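PDB 4Q38: acyltransferase from Actinoplanes teichomyceticus, which is an N-acyltransferase that transfers long aliphatic acyl chains from acyl-CoA to teicoplanin-type glycopeptide antibiotics, leading to 2-acyl and 2,6-diacyl products. Local coordinates for residues L25-R30 / P113-G118; T36-L41 / H94-R99; Y189-L194 / L228-P233. One frame throughout, in Å; residues are numbered along the deposited sequence.

All three are partly buried, contact 3 the most and contact 1 the least. Contacts 1 and 2 lie in the helical N-terminal part, with centres about 18 Å apart. Both involve helix 84-98: contact 2 uses its C-terminal end, while L25 and L114 of contact 1 rest on its earlier residues. Contact 1 joins two loops near the surface through leucines, a proline and a shared water. Contact 2 packs two helices and adds a salt bridge. Contact 3 belongs to the GNAT-like C-terminal domain, and its centre is about 38 Å from that of contact 1. It sets a strand end and turn against a helix close to the ligand pocket, where an arginine lies over backbone.

Contact 1: residues L25-R30 / P113-G118; sequences LGLEER and PLPYEG
The puckered ring of P115 sets CG against two carbonyl oxygens. P115 CG lies 3.4 Å from L25 O and equally 3.4 Å from G26 O, and P115 CD is close to L25 O as well. L27 CD2 also reaches this ring, 4.0 Å from P115 CD. The one flat group nearby, the R30 guanidinium, has E28 CB over one face near the rim, but this is within 25-30 and away from the other loop.

Beside the proline, three leucines form an apolar patch. L114 CD2 touches both methyls of L27 and sits 4.1 Å from L25 CD1. L114 CG is anti to its carbonyl carbon (chi1 -64°), which carries the CD2 branch toward these two leucines. L25 and L114 also rest on L89 of helix 84-98.

A water joins the two backbones. It donates to L25 O at 2.8 Å and to P115 O at 3.0 Å. P115 O also accepts from G118 N, in the 3-10 turn that follows.

G26 has positive phi and is the C-prime residue where helix 18-25 stops. L27 N bonds back to R22 O, and G26 N to I23 O. The proline thus packs against a Schellman motif, at the carbonyls of L25 and G26, where the helix ends.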
# COMPACT_ATOMS: atom_id res chain seq x y z
N LEU A 25 2.02 -6.05 24.46
CA LEU A 25 2.61 -5.48 23.24
C LEU A 25 2.82 -3.98 23.33
O LEU A 25 3.50 -3.39 22.49
CB LEU A 25 1.79 -5.87 22.00
CG LEU A 25 1.65 -7.36 21.69
CD1 LEU A 25 0.73 -7.59 20.50
CD2 LEU A 25 2.99 -8.05 21.46
N GLY A 26 2.23 -3.36 24.35
CA GLY A 26 2.38 -1.92 24.57
C GLY A 26 1.44 -1.10 23.71
O GLY A 26 1.70 0.07 23.45
N LEU A 27 0.36 -1.73 23.27
CA LEU A 27 -0.63 -1.10 22.39
C LEU A 27 -1.54 -0.13 23.16
O LEU A 27 -1.91 -0.40 24.30
CB LEU A 27 -1.45 -2.17 21.65
CG LEU A 27 -0.69 -2.90 20.53
CD1 LEU A 27 -1.38 -4.20 20.14
CD2 LEU A 27 -0.47 -2.01 19.31
N GLU A 28 -1.88 1.00 22.52
CA GLU A 28 -2.71 2.03 23.15
C GLU A 28 -4.13 1.56 23.46
O GLU A 28 -4.63 0.60 22.86
CB GLU A 28 -2.74 3.31 22.31
CG GLU A 28 -1.92 4.46 22.88
CD GLU A 28 -0.61 4.71 22.16
OE1 GLU A 28 -0.25 3.92 21.26
OE2 GLU A 28 0.06 5.71 22.48
N GLU A 29 -4.79 2.25 24.40
CA GLU A 29 -6.13 1.88 24.85
C GLU A 29 -7.17 1.87 23.73
O GLU A 29 -8.09 1.06 23.75
CB GLU A 29 -6.59 2.80 25.99
CG GLU A 29 -5.83 2.59 27.29
CD GLU A 29 -6.56 3.15 28.50
OE1 GLU A 29 -7.00 2.34 29.35
OE2 GLU A 29 -6.69 4.39 28.60
N ARG A 30 -7.01 2.77 22.76
CA ARG A 30 -7.95 2.86 21.64
C ARG A 30 -7.98 1.58 20.78
O ARG A 30 -8.99 1.32 20.11
CB ARG A 30 -7.64 4.09 20.78
CG ARG A 30 -6.50 3.91 19.79
CD ARG A 30 -6.12 5.21 19.11
NE ARG A 30 -5.21 6.00 19.94
CZ ARG A 30 -3.89 5.84 19.99
NH1 ARG A 30 -3.29 4.91 19.26
NH2 ARG A 30 -3.16 6.62 20.78
N PRO A 113 0.29 -0.58 14.04
CA PRO A 113 1.71 -0.90 14.11
C PRO A 113 2.07 -1.31 15.56
O PRO A 113 1.42 -0.86 16.50
CB PRO A 113 2.38 0.43 13.75
CG PRO A 113 1.39 1.47 14.16
CD PRO A 113 0.04 0.87 13.89
N LEU A 114 3.08 -2.17 15.72
CA LEU A 114 3.52 -2.56 17.07
C LEU A 114 4.65 -1.66 17.55
O LEU A 114 5.57 -1.36 16.78
CB LEU A 114 3.95 -4.04 17.09
CG LEU A 114 2.90 -5.12 16.81
CD1 LEU A 114 3.46 -6.50 17.15
CD2 LEU A 114 1.61 -4.85 17.59
N PRO A 115 4.58 -1.20 18.81
CA PRO A 115 5.66 -0.39 19.39
C PRO A 115 7.03 -1.07 19.22
O PRO A 115 7.14 -2.28 19.44
CB PRO A 115 5.28 -0.30 20.86
CG PRO A 115 3.79 -0.41 20.87
CD PRO A 115 3.43 -1.32 19.73
N TYR A 116 8.05 -0.32 18.84
CA TYR A 116 9.33 -0.91 18.44
C TYR A 116 10.16 -1.40 19.64
O TYR A 116 11.21 -2.01 19.45
CB TYR A 116 10.15 0.06 17.56
CG TYR A 116 9.61 0.25 16.15
CD1 TYR A 116 8.41 -0.34 15.75
CD2 TYR A 116 10.28 1.06 15.22
CE1 TYR A 116 7.90 -0.17 14.47
CE2 TYR A 116 9.78 1.25 13.93
CZ TYR A 116 8.58 0.62 13.57
OH TYR A 116 8.05 0.78 12.30
N GLU A 117 9.67 -1.16 20.85
CA GLU A 117 10.26 -1.75 22.06
C GLU A 117 10.17 -3.28 22.05
O GLU A 117 10.92 -3.95 22.77
CB GLU A 117 9.61 -1.17 23.31
CG GLU A 117 10.01 0.27 23.60
CD GLU A 117 9.30 1.28 22.70
OE1 GLU A 117 9.87 2.35 22.46
OE2 GLU A 117 8.17 0.99 22.23
N GLY A 118 9.26 -3.82 21.24
CA GLY A 118 9.17 -5.27 21.03
C GLY A 118 10.22 -5.83 20.08
O GLY A 118 10.23 -7.03 19.78
O HOH W 1 5.39 -4.30 20.69

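Contact 2: residues T36-L41 / H94-R99; sequences TELDEL and HHAIVR
L41 meets H95 and A96 and also packs on R99. Its CG lies over one face of the H95 imidazole, 3.8 Å from the ring centroid, a CH-pi contact. L41 CD1 sits over the same ring nearer the rim. The other branch points to the helix backbone: L41 CD2 is 3.4 Å from A96 N, and its approach to A96 CA is tighter than usual. CG of L41 is anti to the backbone N (chi1 -176°), and this extends the side chain across to helix 84-98. H95 ND1 is hydrogen-bonded to G42 O, just after helix 32-41.

L38 adds a smaller apolar contact. Its CD2 is 3.6 Å from A96 CB, which also touches L41 CD2. The alanine is small, so both leucines come close to the helix here.

R99 reaches back along the contact with its chain extended from CG to NE. L41 CD2 lies over one face of the guanidinium, near its rim. R99 NE donates to A96 O at 3.1 Å, which helps fix the rotation of the group. At the edge, R99 NH2 makes a salt bridge to E37 OE2 at 2.9 Å. OE2 lies close to the guanidinium plane, but NH2 meets the carboxylate from above its plane, 49° out of it. E37 OE1 pairs with R109, so the carboxylate is gripped by two arginines. A bound sulfate, probably from the crystallisation liquor, lies about 6 Å from the E37 side chain.

The axes of the two short segments pass 10.2 Å apart at 79°. The arrangement is near-perpendicular helix packing, joining the C-terminal ends of helices 32-41 and 84-98 in the helical N-terminal part.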
# COMPACT_ATOMS: atom_id res chain seq x y z
N THR A 36 -10.72 -6.73 20.70
CA THR A 36 -11.95 -7.45 21.04
C THR A 36 -12.54 -8.09 19.79
O THR A 36 -12.92 -9.26 19.81
CB THR A 36 -12.98 -6.50 21.70
OG1 THR A 36 -12.42 -5.97 22.90
CG2 THR A 36 -14.28 -7.23 22.04
N GLU A 37 -12.59 -7.32 18.71
CA GLU A 37 -13.09 -7.85 17.45
C GLU A 37 -12.27 -9.06 17.00
O GLU A 37 -12.83 -10.06 16.57
CB GLU A 37 -13.11 -6.77 16.36
CG GLU A 37 -13.83 -7.20 15.08
CD GLU A 37 -13.76 -6.17 13.97
OE1 GLU A 37 -13.36 -5.01 14.23
OE2 GLU A 37 -14.12 -6.53 12.83
N LEU A 38 -10.95 -8.97 17.13
CA LEU A 38 -10.08 -10.08 16.76
C LEU A 38 -10.26 -11.28 17.70
O LEU A 38 -10.15 -12.43 17.29
CB LEU A 38 -8.61 -9.66 16.72
CG LEU A 38 -8.16 -8.64 15.66
CD1 LEU A 38 -6.64 -8.59 15.57
CD2 LEU A 38 -8.75 -8.95 14.30
N ASP A 39 -10.52 -11.00 18.98
CA ASP A 39 -10.81 -12.08 19.93
C ASP A 39 -12.07 -12.84 19.52
O ASP A 39 -12.06 -14.08 19.46
CB ASP A 39 -10.92 -11.54 21.36
CG ASP A 39 -11.02 -12.65 22.40
OD1 ASP A 39 -10.32 -13.68 22.27
OD2 ASP A 39 -11.82 -12.50 23.34
N GLU A 40 -13.14 -12.11 19.20
CA GLU A 40 -14.38 -12.74 18.76
C GLU A 40 -14.25 -13.49 17.43
O GLU A 40 -14.85 -14.55 17.24
CB GLU A 40 -15.52 -11.73 18.71
CG GLU A 40 -16.27 -11.65 20.03
CD GLU A 40 -16.67 -10.24 20.41
OE1 GLU A 40 -16.97 -9.43 19.50
OE2 GLU A 40 -16.67 -9.93 21.62
N LEU A 41 -13.44 -12.95 16.51
CA LEU A 41 -13.15 -13.62 15.25
C LEU A 41 -12.42 -14.95 15.44
O LEU A 41 -12.71 -15.93 14.76
CB LEU A 41 -12.32 -12.70 14.34
CG LEU A 41 -11.98 -13.17 12.93
CD1 LEU A 41 -13.22 -13.38 12.06
CD2 LEU A 41 -11.03 -12.16 12.29
N HIS A 94 -4.19 -12.07 10.44
CA HIS A 94 -4.27 -12.87 9.22
C HIS A 94 -5.70 -13.22 8.91
O HIS A 94 -6.17 -13.04 7.78
CB HIS A 94 -3.42 -14.12 9.34
CG HIS A 94 -3.76 -15.18 8.31
ND1 HIS A 94 -3.31 -15.13 7.05
CD2 HIS A 94 -4.56 -16.32 8.41
CE1 HIS A 94 -3.79 -16.19 6.36
NE2 HIS A 94 -4.55 -16.92 7.20
N HIS A 95 -6.41 -13.72 9.92
CA HIS A 95 -7.82 -14.11 9.77
C HIS A 95 -8.70 -12.94 9.39
O HIS A 95 -9.54 -13.07 8.51
CB HIS A 95 -8.31 -14.79 11.05
CG HIS A 95 -9.62 -15.53 10.91
ND1 HIS A 95 -10.30 -16.01 11.97
CD2 HIS A 95 -10.37 -15.86 9.78
CE1 HIS A 95 -11.43 -16.61 11.55
NE2 HIS A 95 -11.48 -16.51 10.20
N ALA A 96 -8.49 -11.80 10.04
CA ALA A 96 -9.27 -10.59 9.76
C ALA A 96 -9.09 -10.08 8.33
O ALA A 96 -9.95 -9.37 7.82
CB ALA A 96 -8.93 -9.49 10.77
N ILE A 97 -7.98 -10.44 7.70
CA ILE A 97 -7.74 -10.10 6.29
C ILE A 97 -8.37 -11.12 5.33
O ILE A 97 -9.14 -10.73 4.43
CB ILE A 97 -6.23 -9.90 5.99
CG1 ILE A 97 -5.70 -8.70 6.80
CG2 ILE A 97 -6.01 -9.67 4.49
CD1 ILE A 97 -4.19 -8.55 6.77
N VAL A 98 -8.08 -12.41 5.52
CA VAL A 98 -8.57 -13.44 4.59
C VAL A 98 -10.09 -13.62 4.59
O VAL A 98 -10.66 -14.10 3.61
CB VAL A 98 -7.88 -14.81 4.77
CG1 VAL A 98 -6.40 -14.70 4.44
CG2 VAL A 98 -8.10 -15.36 6.17
N ARG A 99 -10.74 -13.21 5.68
CA ARG A 99 -12.21 -13.22 5.76
C ARG A 99 -12.82 -12.27 4.71
O ARG A 99 -13.99 -12.42 4.34
CB ARG A 99 -12.69 -12.85 7.17
CG ARG A 99 -12.43 -11.40 7.55
CD ARG A 99 -13.11 -11.01 8.85
NE ARG A 99 -12.70 -9.67 9.29
CZ ARG A 99 -13.10 -9.10 10.43
NH1 ARG A 99 -13.91 -9.75 11.25
NH2 ARG A 99 -12.67 -7.89 10.75

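Contact 3: residues Y189-L194 / L228-P233; sequences YRLGRL and LHRARP
R230 lies flat over the backbone between L191 and G192. This is the close part of the contact. L191 C is over one face of the guanidinium, offset toward its rim, and is 3.5 Å from R230 NH1. G192 N is 3.3 Å from the same NH1, but both are donors and do not bond to each other. G192 N is instead bonded to E153 OE2. The R230 chain bends at chi3 (60°), which brings the guanidinium over the L191-G192 peptide, and R230 NE lies 3.9 Å from L191 CB. The buried L191 side chain packs closely too, with CD1 4.0 Å from A231 CA. R230 is only partly exposed, but this is the side of the contact nearer to solvent.

The L194 end is looser. L194 CD1 comes only within 4.5 Å of L228 N.

G192 has a positive phi, and its O accepts a nearly straight bond from R190 NE at 2.8 Å. L191 N bonds to L194 O across the turn. S227 OG, on the helix, binds both L191 O and L194 N. R193 in this turn belongs to the coenzyme A pocket and touches the bound cofactor, and L194 lies near the CoA-binding V212 and L219.

The turn thus links antiparallel strands 188-191 and 194-200 as a beta hairpin at one edge of the GNAT-like sheet, with helices 221-238 and 148-155 packed on it.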
# COMPACT_ATOMS: atom_id res chain seq x y z
N TYR A 189 -4.25 -5.24 -8.45
CA TYR A 189 -3.34 -5.91 -9.40
C TYR A 189 -2.41 -4.93 -10.09
O TYR A 189 -2.85 -3.90 -10.59
CB TYR A 189 -4.13 -6.74 -10.44
CG TYR A 189 -4.86 -7.85 -9.75
CD1 TYR A 189 -4.20 -9.04 -9.44
CD2 TYR A 189 -6.18 -7.68 -9.31
CE1 TYR A 189 -4.84 -10.05 -8.75
CE2 TYR A 189 -6.82 -8.68 -8.61
CZ TYR A 189 -6.15 -9.86 -8.32
OH TYR A 189 -6.77 -10.86 -7.61
N ARG A 190 -1.12 -5.26 -10.10
CA ARG A 190 -0.17 -4.47 -10.87
C ARG A 190 -0.16 -4.99 -12.31
O ARG A 190 0.11 -6.17 -12.57
CB ARG A 190 1.24 -4.52 -10.25
CG ARG A 190 2.23 -3.63 -11.01
CD ARG A 190 3.57 -3.45 -10.33
NE ARG A 190 4.35 -2.47 -11.08
CZ ARG A 190 5.35 -1.75 -10.59
NH1 ARG A 190 5.74 -1.87 -9.32
NH2 ARG A 190 5.96 -0.87 -11.38
N LEU A 191 -0.46 -4.09 -13.23
CA LEU A 191 -0.56 -4.42 -14.63
C LEU A 191 0.44 -3.57 -15.41
O LEU A 191 0.07 -2.66 -16.16
CB LEU A 191 -2.01 -4.21 -15.12
CG LEU A 191 -3.14 -4.96 -14.38
CD1 LEU A 191 -4.48 -4.63 -15.05
CD2 LEU A 191 -2.96 -6.47 -14.33
N GLY A 192 1.72 -3.87 -15.22
CA GLY A 192 2.78 -3.05 -15.83
C GLY A 192 3.15 -1.94 -14.88
O GLY A 192 3.37 -2.20 -13.69
N ARG A 193 3.24 -0.70 -15.38
CA ARG A 193 3.69 0.43 -14.56
C ARG A 193 2.65 0.83 -13.50
O ARG A 193 3.01 1.28 -12.41
CB ARG A 193 4.06 1.64 -15.44
CG ARG A 193 4.73 2.80 -14.70
CD ARG A 193 6.03 2.33 -14.06
NE ARG A 193 6.62 3.26 -13.09
CZ ARG A 193 6.23 3.42 -11.83
NH1 ARG A 193 5.19 2.74 -11.33
NH2 ARG A 193 6.88 4.27 -11.05
N LEU A 194 1.37 0.66 -13.84
CA LEU A 194 0.28 1.06 -12.93
C LEU A 194 -0.37 -0.12 -12.25
O LEU A 194 -0.34 -1.24 -12.76
CB LEU A 194 -0.80 1.79 -13.73
CG LEU A 194 -0.39 2.94 -14.63
CD1 LEU A 194 -1.64 3.41 -15.36
CD2 LEU A 194 0.23 4.05 -13.79
N LEU A 228 -2.95 1.23 -19.06
CA LEU A 228 -4.36 1.56 -19.33
C LEU A 228 -5.05 0.59 -20.28
O LEU A 228 -6.20 0.24 -20.06
CB LEU A 228 -4.52 2.98 -19.86
CG LEU A 228 -4.78 4.09 -18.85
CD1 LEU A 228 -4.95 5.36 -19.66
CD2 LEU A 228 -6.03 3.82 -18.02
N HIS A 229 -4.34 0.16 -21.33
CA HIS A 229 -4.88 -0.83 -22.26
C HIS A 229 -5.08 -2.20 -21.65
O HIS A 229 -5.89 -2.98 -22.14
CB HIS A 229 -4.03 -0.91 -23.52
CG HIS A 229 -4.30 0.21 -24.49
ND1 HIS A 229 -3.86 1.46 -24.28
CD2 HIS A 229 -5.04 0.24 -25.66
CE1 HIS A 229 -4.28 2.26 -25.29
NE2 HIS A 229 -5.00 1.51 -26.13
N ARG A 230 -4.34 -2.51 -20.60
CA ARG A 230 -4.46 -3.82 -19.96
C ARG A 230 -5.67 -3.92 -19.02
O ARG A 230 -6.16 -5.01 -18.74
CB ARG A 230 -3.17 -4.14 -19.20
CG ARG A 230 -2.00 -4.48 -20.13
CD ARG A 230 -0.69 -4.70 -19.37
NE ARG A 230 -0.80 -5.81 -18.42
CZ ARG A 230 0.21 -6.31 -17.72
NH1 ARG A 230 1.44 -5.83 -17.87
NH2 ARG A 230 -0.02 -7.33 -16.89
N ALA A 231 -6.16 -2.78 -18.55
CA ALA A 231 -7.09 -2.76 -17.44
C ALA A 231 -8.41 -3.46 -17.76
O ALA A 231 -8.75 -4.44 -17.11
CB ALA A 231 -7.32 -1.33 -16.96
N ARG A 232 -9.14 -2.99 -18.77
CA ARG A 232 -10.44 -3.58 -19.07
C ARG A 232 -10.37 -5.07 -19.44
O ARG A 232 -11.14 -5.87 -18.90
CB ARG A 232 -11.20 -2.75 -20.11
CG ARG A 232 -12.67 -2.58 -19.77
CD ARG A 232 -13.24 -1.30 -20.36
NE ARG A 232 -13.07 -1.24 -21.81
CZ ARG A 232 -14.04 -1.45 -22.70
NH1 ARG A 232 -15.28 -1.72 -22.31
NH2 ARG A 232 -13.76 -1.36 -24.00
N PRO A 233 -9.43 -5.46 -20.34
CA PRO A 233 -9.34 -6.89 -20.65
C PRO A 233 -9.03 -7.75 -19.42
O PRO A 233 -9.59 -8.85 -19.27
CB PRO A 233 -8.15 -6.98 -21.63
CG PRO A 233 -8.04 -5.62 -22.22
CD PRO A 233 -8.53 -4.64 -21.18